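PDB 1NMO: GTP cyclohydrolase 1 type 2 homolog from Escherichia coli, Escherichia coli O157:H7, which binds two metal ions in a ring-shaped homohexamer and may take part in degrading radiation-damaged nucleotides. Local coordinates for residues L27-K32 / H64-K69. Sequence-based numbering, arbitrary orientation.
Sequences LQVEGK and HGYFWK. With FE (Fe (III) ion), chain G.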
loop_
_atom_site.group_PDB
_atom_site.type_symbol
_atom_site.label_atom_id
_atom_site.label_comp_id
_atom_site.label_asym_id
_atom_site.label_seq_id
_atom_site.Cartn_x
_atom_site.Cartn_y
_atom_site.Cartn_z
ATOM N N LEU A 27 23.250 -22.560 -33.878
ATOM C CA LEU A 27 22.967 -21.248 -34.537
ATOM C C LEU A 27 21.477 -21.243 -34.889
ATOM O O LEU A 27 21.081 -22.055 -35.719
ATOM C CB LEU A 27 23.683 -21.163 -35.883
ATOM C CG LEU A 27 24.515 -19.922 -36.064
ATOM C CD1 LEU A 27 24.766 -19.725 -37.527
ATOM C CD2 LEU A 27 23.877 -18.737 -35.452
ATOM N N GLN A 28 20.641 -20.392 -34.330
ATOM C CA GLN A 28 19.264 -20.495 -34.801
ATOM C C GLN A 28 18.954 -19.391 -35.822
ATOM O O GLN A 28 18.027 -19.508 -36.626
ATOM C CB GLN A 28 18.285 -20.391 -33.645
ATOM C CG GLN A 28 18.503 -21.469 -32.571
ATOM C CD GLN A 28 17.405 -21.373 -31.532
ATOM O OE1 GLN A 28 16.650 -20.384 -31.507
ATOM N NE2 GLN A 28 17.297 -22.387 -30.677
ATOM N N VAL A 29 19.706 -18.304 -35.813
ATOM C CA VAL A 29 19.385 -17.253 -36.797
ATOM C C VAL A 29 20.748 -16.762 -37.158
ATOM O O VAL A 29 21.448 -16.211 -36.329
ATOM C CB VAL A 29 18.544 -16.106 -36.185
ATOM C CG1 VAL A 29 18.126 -15.128 -37.303
ATOM C CG2 VAL A 29 17.265 -16.708 -35.469
ATOM N N GLU A 30 21.157 -17.018 -38.386
ATOM C CA GLU A 30 22.468 -16.594 -38.850
ATOM C C GLU A 30 22.574 -15.086 -39.044
ATOM O O GLU A 30 21.635 -14.446 -39.502
ATOM C CB GLU A 30 22.756 -17.259 -40.176
ATOM C CG GLU A 30 24.156 -17.286 -40.562
ATOM C CD GLU A 30 24.305 -17.736 -42.001
ATOM O OE1 GLU A 30 23.342 -18.390 -42.534
ATOM O OE2 GLU A 30 25.381 -17.437 -42.592
ATOM N N GLY A 31 23.768 -14.556 -38.721
ATOM C CA GLY A 31 24.099 -13.142 -38.867
ATOM C C GLY A 31 25.526 -12.960 -39.422
ATOM O O GLY A 31 25.963 -13.775 -40.258
ATOM N N LYS A 32 26.229 -11.871 -39.028
ATOM C CA LYS A 32 27.580 -11.587 -39.546
ATOM C C LYS A 32 28.506 -12.745 -39.221
ATOM O O LYS A 32 28.474 -13.347 -38.137
ATOM C CB LYS A 32 28.136 -10.299 -38.968
ATOM C CG LYS A 32 28.104 -10.359 -37.501
ATOM C CD LYS A 32 28.767 -9.178 -36.789
ATOM C CE LYS A 32 28.286 -7.816 -37.257
ATOM N NZ LYS A 32 28.045 -6.987 -36.024
ATOM N N HIS A 64 16.651 -20.265 -23.937
ATOM C CA HIS A 64 15.374 -20.367 -24.669
ATOM C C HIS A 64 15.337 -19.484 -25.939
ATOM O O HIS A 64 15.089 -18.260 -25.897
ATOM C CB HIS A 64 14.200 -19.926 -23.801
ATOM C CG HIS A 64 14.022 -20.713 -22.550
ATOM N ND1 HIS A 64 14.351 -20.210 -21.309
ATOM C CD2 HIS A 64 13.529 -21.957 -22.339
ATOM C CE1 HIS A 64 14.057 -21.105 -20.389
ATOM N NE2 HIS A 64 13.556 -22.170 -20.983
ATOM N N GLY A 65 15.564 -20.103 -27.092
ATOM C CA GLY A 65 15.570 -19.336 -28.335
ATOM C C GLY A 65 14.252 -19.526 -29.012
ATOM O O GLY A 65 13.227 -19.469 -28.331
ATOM N N TYR A 66 14.248 -19.811 -30.325
ATOM C CA TYR A 66 12.960 -19.927 -31.054
ATOM C C TYR A 66 12.716 -21.283 -31.738
ATOM O O TYR A 66 13.416 -22.267 -31.491
ATOM C CB TYR A 66 12.891 -18.839 -32.136
ATOM C CG TYR A 66 13.224 -17.425 -31.688
ATOM C CD1 TYR A 66 12.887 -17.001 -30.444
ATOM C CD2 TYR A 66 13.901 -16.504 -32.534
ATOM C CE1 TYR A 66 13.219 -15.714 -30.003
ATOM C CE2 TYR A 66 14.222 -15.199 -32.090
ATOM C CZ TYR A 66 13.878 -14.833 -30.804
ATOM O OH TYR A 66 14.217 -13.615 -30.200
ATOM N N PHE A 67 11.679 -21.322 -32.574
ATOM C CA PHE A 67 11.378 -22.513 -33.396
ATOM C C PHE A 67 11.088 -23.774 -32.612
ATOM O O PHE A 67 11.628 -24.833 -32.936
ATOM C CB PHE A 67 12.576 -22.760 -34.291
ATOM C CG PHE A 67 13.068 -21.498 -34.950
ATOM C CD1 PHE A 67 12.164 -20.659 -35.586
ATOM C CD2 PHE A 67 14.397 -21.149 -34.929
ATOM C CE1 PHE A 67 12.582 -19.480 -36.190
ATOM C CE2 PHE A 67 14.819 -20.000 -35.520
ATOM C CZ PHE A 67 13.885 -19.157 -36.160
ATOM N N TRP A 68 10.289 -23.636 -31.546
ATOM C CA TRP A 68 9.862 -24.767 -30.707
ATOM C C TRP A 68 8.932 -25.697 -31.526
ATOM O O TRP A 68 8.107 -25.237 -32.369
ATOM C CB TRP A 68 9.108 -24.258 -29.469
ATOM C CG TRP A 68 10.005 -23.497 -28.565
ATOM C CD1 TRP A 68 10.279 -22.138 -28.645
ATOM C CD2 TRP A 68 10.973 -24.044 -27.612
ATOM N NE1 TRP A 68 11.375 -21.820 -27.824
ATOM C CE2 TRP A 68 11.809 -22.947 -27.176
ATOM C CE3 TRP A 68 11.222 -25.342 -27.086
ATOM C CZ2 TRP A 68 12.873 -23.119 -26.244
ATOM C CZ3 TRP A 68 12.286 -25.509 -26.158
ATOM C CH2 TRP A 68 13.093 -24.397 -25.749
ATOM N N LYS A 69 9.058 -26.992 -31.227
ATOM C CA LYS A 69 8.274 -27.963 -31.914
ATOM C C LYS A 69 6.786 -27.672 -31.723
ATOM O O LYS A 69 6.267 -27.439 -30.588
ATOM C CB LYS A 69 8.619 -29.401 -31.467
ATOM C CG LYS A 69 8.274 -30.480 -32.530
ATOM C CD LYS A 69 9.555 -31.214 -33.128
ATOM C CE LYS A 69 10.636 -31.568 -32.049
ATOM N NZ LYS A 69 10.276 -32.665 -31.051
HETATM FE FE FE G . 13.433 -23.450 -19.279
HETATM O O HOH W 1 15.047 -22.625 -28.953
#
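The Phe67 ring meets Gln28 and Val29 with its edge: Gln28 O lies near the ring plane, 3.4 Å from Phe67 CE2, and Val29 CG2 reaches the same carbon. One face of this ring is occupied from within its own loop, Tyr66 CB sitting 3.8 Å above the centre. The Tyr66 ring receives Val29 CG2 obliquely, at 4.5 Å from Tyr66 CD2, while over one face of the Trp68 indole, toward its rim, lie Tyr66 O and a bound water. Gln28 and Val29 form a classic beta bulge opposite Leu93, in strand 26-29, one of the two outer strands, within this chain, of a five-stranded mixed sheet in the DUF34/NIF3 fold; residues 64-69 belong to the loop that leaves strand 59-62, two places in from this edge, beyond strand 92-95, and carries a metal ligand.

The polar link is a single direct bond. With CG beside its backbone N (chi1 -58°) and the chain extended beyond, Gln28 stretches to the loop, where OE1 accepts Tyr66 N at 2.7 Å. The N-H...O angle of 171° makes it nearly straight, and the donor lies in the carbonyl plane, on a lone pair of OE1. The other amide arm, NE2, donates to the water at 2.8 Å and also to Pro24 O, so both ends of the carboxamide are held, consistent with the modelled orientation, oxygen toward an N-H and nitrogen toward acceptors. That water in turn donates a hydrogen bond to Tyr66 O, giving Gln28 a second, indirect hold on the same residue.

Beyond the contact, Tyr66 OH bonds to Ala44 O and its ring packs on helix 78-88. At the start of the loop His64, together with His215 and Glu219, binds one iron of the dinuclear site, its NE2 lying 2.1 Å from the metal.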